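Local coordinates for protein lantibiotic dehydratase (Microbispora corallina, PDB 5EHK) that probably dehydrates serine and threonine residues of the NAI-107 precursor peptide in a tRNA-dependent manner during lantibiotic biosynthesis, at residues R183-R188 with L281-R286. Residues are numbered along the deposited sequence; the frame is centred on the assembly and turned at random.
Sequences RLERDR and LITALR
A helix-to-sheet contact centred on a buried carboxylate joins Glu185 of helix 174-185 to Thr283, the last residue of strand 281-283, and to Arg286 in the loop just beyond it. The nearest CA atoms across it, those of Glu185 and Thr283, are still 7.5 Å apart, so the side chains span the gap. Glu185 does most of this: its chain runs extended beyond CG (chi2 173°) and carries the carboxylate across to the strand end. There the hydroxyl OG1 of Thr283 donates a hydrogen bond of 2.6 Å to OE2 of Glu185, reaching the anti lone pair, the one turned away from OE1. With chi1 at 72°, OG1 of Thr283 lies between the backbone N and the carbonyl carbon, and both branches meet Glu185: OG1 at the carboxylate, CG2 alongside CG at 3.7 Å.

The strand is an outer member of a small antiparallel sheet, next to strand 195-198 and tied to it by backbone bonds of Ile282 with Gln197 and of Ala284 with Thr195. Past its end, Arg286 crosses Glu185 at about a right angle. Its NE is 3.2 Å from Glu185 OE2, but the carboxylate and guanidinium planes are 61° apart and OE2 sits over one face of the guanidinium. This salt bridge is therefore one of charge, without an N-H directed at the oxygen; with both residues buried, the positive charge would be expected to stabilise the ionised carboxylate.

Beside the polar cluster, CB of Leu184 meets CD1 of Leu285 at 3.8 Å, and the same methyl lies 4.1 Å from CG of Glu185. Both leucines also touch Val302 of helix 294-306, whereas Arg286 packs back against Leu178 and Val181, earlier on helix 174-185.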
ATOM      1  N   ARG A 183      42.136 -23.791   3.238  1.00 47.71           N
ATOM      2  CA  ARG A 183      43.155 -24.772   2.875  1.00 44.82           C
ATOM      3  C   ARG A 183      43.653 -25.454   4.124  1.00 46.31           C
ATOM      4  O   ARG A 183      43.935 -26.648   4.108  1.00 53.91           O
ATOM      5  CB  ARG A 183      44.316 -24.109   2.138  1.00 45.31           C
ATOM      6  CG  ARG A 183      44.026 -23.761   0.675  1.00 55.08           C
ATOM      7  CD  ARG A 183      45.050 -22.774   0.119  1.00 58.40           C
ATOM      8  NE  ARG A 183      46.428 -23.255   0.220  1.00 66.57           N
ATOM      9  CZ  ARG A 183      47.500 -22.474   0.111  1.00 65.84           C
ATOM     10  NH1 ARG A 183      47.359 -21.168  -0.076  1.00 58.30           N
ATOM     11  NH2 ARG A 183      48.716 -22.994   0.214  1.00 70.48           N
ATOM     12  N   LEU A 184      43.736 -24.703   5.214  1.00 41.07           N
ATOM     13  CA  LEU A 184      44.065 -25.292   6.498  1.00 42.98           C
ATOM     14  C   LEU A 184      42.929 -26.213   7.008  1.00 52.98           C
ATOM     15  O   LEU A 184      43.195 -27.198   7.706  1.00 49.89           O
ATOM     16  CB  LEU A 184      44.356 -24.185   7.513  1.00 41.97           C
ATOM     17  CG  LEU A 184      45.681 -23.422   7.385  1.00 41.18           C
ATOM     18  CD1 LEU A 184      45.985 -22.644   8.654  1.00 37.18           C
ATOM     19  CD2 LEU A 184      46.819 -24.357   7.064  1.00 49.30           C
ATOM     20  N   GLU A 185      41.681 -25.925   6.616  1.00 49.17           N
ATOM     21  CA  GLU A 185      40.502 -26.666   7.106  1.00 49.78           C
ATOM     22  C   GLU A 185      40.358 -28.047   6.450  1.00 51.05           C
ATOM     23  O   GLU A 185      39.678 -28.933   6.973  1.00 47.64           O
ATOM     24  CB  GLU A 185      39.200 -25.844   6.948  1.00 49.53           C
ATOM     25  CG  GLU A 185      38.942 -24.803   8.077  1.00 51.73           C
ATOM     26  CD  GLU A 185      37.737 -23.863   7.822  1.00 45.28           C
ATOM     27  OE1 GLU A 185      37.289 -23.719   6.658  1.00 39.34           O
ATOM     28  OE2 GLU A 185      37.243 -23.256   8.804  1.00 42.43           O
ATOM     29  N   ARG A 186      41.005 -28.222   5.303  1.00 53.61           N
ATOM     30  CA  ARG A 186      41.006 -29.501   4.600  1.00 50.49           C
ATOM     31  C   ARG A 186      42.059 -30.456   5.187  1.00 42.05           C
ATOM     32  O   ARG A 186      42.010 -31.663   4.977  1.00 43.98           O
ATOM     33  CB  ARG A 186      41.237 -29.274   3.109  1.00 45.80           C
ATOM     34  CG  ARG A 186      40.142 -28.474   2.429  1.00 43.90           C
ATOM     35  CD  ARG A 186      40.512 -28.171   0.985  1.00 57.85           C
ATOM     36  NE  ARG A 186      41.025 -29.355   0.288  1.00 72.82           N
ATOM     37  CZ  ARG A 186      41.330 -29.405  -1.008  1.00 66.81           C
ATOM     38  NH1 ARG A 186      41.166 -28.332  -1.780  1.00 62.49           N
ATOM     39  NH2 ARG A 186      41.803 -30.531  -1.531  1.00 53.03           N
ATOM     40  N   ASP A 187      43.015 -29.905   5.916  1.00 38.84           N
ATOM     41  CA  ASP A 187      44.024 -30.714   6.590  1.00 41.92           C
ATOM     42  C   ASP A 187      43.412 -31.449   7.788  1.00 46.90           C
ATOM     43  O   ASP A 187      43.250 -30.865   8.870  1.00 44.88           O
ATOM     44  CB  ASP A 187      45.183 -29.812   7.017  1.00 51.26           C
ATOM     45  CG  ASP A 187      46.328 -30.568   7.677  1.00 54.14           C
ATOM     46  OD1 ASP A 187      47.476 -30.404   7.201  1.00 57.05           O
ATOM     47  OD2 ASP A 187      46.098 -31.287   8.678  1.00 52.44           O
ATOM     48  N   ARG A 188      43.100 -32.732   7.606  1.00 45.62           N
ATOM     49  CA  ARG A 188      42.416 -33.498   8.649  1.00 41.95           C
ATOM     50  C   ARG A 188      43.238 -33.640   9.910  1.00 45.37           C
ATOM     51  O   ARG A 188      42.683 -33.856  10.993  1.00 47.62           O
ATOM     52  CB  ARG A 188      42.031 -34.889   8.169  1.00 42.78           C
ATOM     53  CG  ARG A 188      41.183 -34.924   6.928  1.00 41.21           C
ATOM     54  CD  ARG A 188      40.722 -36.334   6.670  1.00 34.95           C
ATOM     55  NE  ARG A 188      39.931 -36.413   5.453  1.00 49.70           N
ATOM     56  CZ  ARG A 188      39.361 -37.527   5.006  1.00 52.64           C
ATOM     57  NH1 ARG A 188      39.488 -38.652   5.699  1.00 52.15           N
ATOM     58  NH2 ARG A 188      38.651 -37.513   3.882  1.00 50.55           N
ATOM     59  N   LEU A 281      29.775 -26.892  10.101  1.00 28.20           N
ATOM     60  CA  LEU A 281      30.635 -26.656  11.253  1.00 28.57           C
ATOM     61  C   LEU A 281      31.480 -25.419  11.030  1.00 27.06           C
ATOM     62  O   LEU A 281      31.667 -24.984   9.897  1.00 30.85           O
ATOM     63  CB  LEU A 281      31.531 -27.848  11.558  1.00 28.52           C
ATOM     64  CG  LEU A 281      30.862 -29.069  12.169  1.00 31.10           C
ATOM     65  CD1 LEU A 281      31.796 -30.267  12.075  1.00 32.67           C
ATOM     66  CD2 LEU A 281      30.503 -28.778  13.609  1.00 25.28           C
ATOM     67  N   ILE A 282      31.942 -24.830  12.125  1.00 26.44           N
ATOM     68  CA  ILE A 282      32.810 -23.665  12.085  1.00 28.68           C
ATOM     69  C   ILE A 282      34.056 -23.993  12.889  1.00 31.09           C
ATOM     70  O   ILE A 282      33.949 -24.278  14.089  1.00 23.59           O
ATOM     71  CB  ILE A 282      32.137 -22.458  12.733  1.00 26.41           C
ATOM     72  CG1 ILE A 282      30.888 -22.058  11.938  1.00 23.00           C
ATOM     73  CG2 ILE A 282      33.121 -21.313  12.835  1.00 26.74           C
ATOM     74  CD1 ILE A 282      30.120 -20.882  12.519  1.00 19.33           C
ATOM     75  N   THR A 283      35.222 -23.979  12.235  1.00 32.91           N
ATOM     76  CA  THR A 283      36.478 -24.317  12.923  1.00 32.25           C
ATOM     77  C   THR A 283      36.995 -23.086  13.641  1.00 28.94           C
ATOM     78  O   THR A 283      36.650 -21.967  13.262  1.00 30.38           O
ATOM     79  CB  THR A 283      37.573 -24.878  11.970  1.00 30.89           C
ATOM     80  OG1 THR A 283      38.096 -23.823  11.150  1.00 37.67           O
ATOM     81  CG2 THR A 283      36.999 -25.951  11.069  1.00 29.32           C
ATOM     82  N   ALA A 284      37.794 -23.289  14.686  1.00 30.43           N
ATOM     83  CA  ALA A 284      38.379 -22.170  15.425  1.00 30.47           C
ATOM     84  C   ALA A 284      39.372 -21.397  14.551  1.00 29.11           C
ATOM     85  O   ALA A 284      39.708 -20.249  14.838  1.00 30.02           O
ATOM     86  CB  ALA A 284      39.052 -22.656  16.694  1.00 26.93           C
ATOM     87  N   LEU A 285      39.816 -22.035  13.473  1.00 26.28           N
ATOM     88  CA  LEU A 285      40.709 -21.398  12.519  1.00 33.75           C
ATOM     89  C   LEU A 285      40.194 -20.063  11.981  1.00 35.73           C
ATOM     90  O   LEU A 285      40.963 -19.120  11.810  1.00 38.45           O
ATOM     91  CB  LEU A 285      41.044 -22.352  11.368  1.00 34.98           C
ATOM     92  CG  LEU A 285      41.930 -23.524  11.780  1.00 37.85           C
ATOM     93  CD1 LEU A 285      42.153 -24.451  10.604  1.00 41.40           C
ATOM     94  CD2 LEU A 285      43.244 -22.994  12.310  1.00 32.80           C
ATOM     95  N   ARG A 286      38.896 -19.988  11.714  1.00 34.41           N
ATOM     96  CA  ARG A 286      38.274 -18.764  11.215  1.00 30.82           C
ATOM     97  C   ARG A 286      38.267 -17.675  12.285  1.00 28.92           C
ATOM     98  O   ARG A 286      38.027 -17.940  13.474  1.00 24.98           O
ATOM     99  CB  ARG A 286      36.873 -19.087  10.690  1.00 35.85           C
ATOM    100  CG  ARG A 286      36.904 -19.929   9.422  1.00 30.18           C
ATOM    101  CD  ARG A 286      35.525 -20.279   8.941  1.00 32.15           C
ATOM    102  NE  ARG A 286      35.552 -20.839   7.595  1.00 32.56           N
ATOM    103  CZ  ARG A 286      34.528 -21.460   7.016  1.00 44.11           C
ATOM    104  NH1 ARG A 286      33.414 -21.705   7.705  1.00 48.84           N
ATOM    105  NH2 ARG A 286      34.640 -21.903   5.767  1.00 45.13           N
TER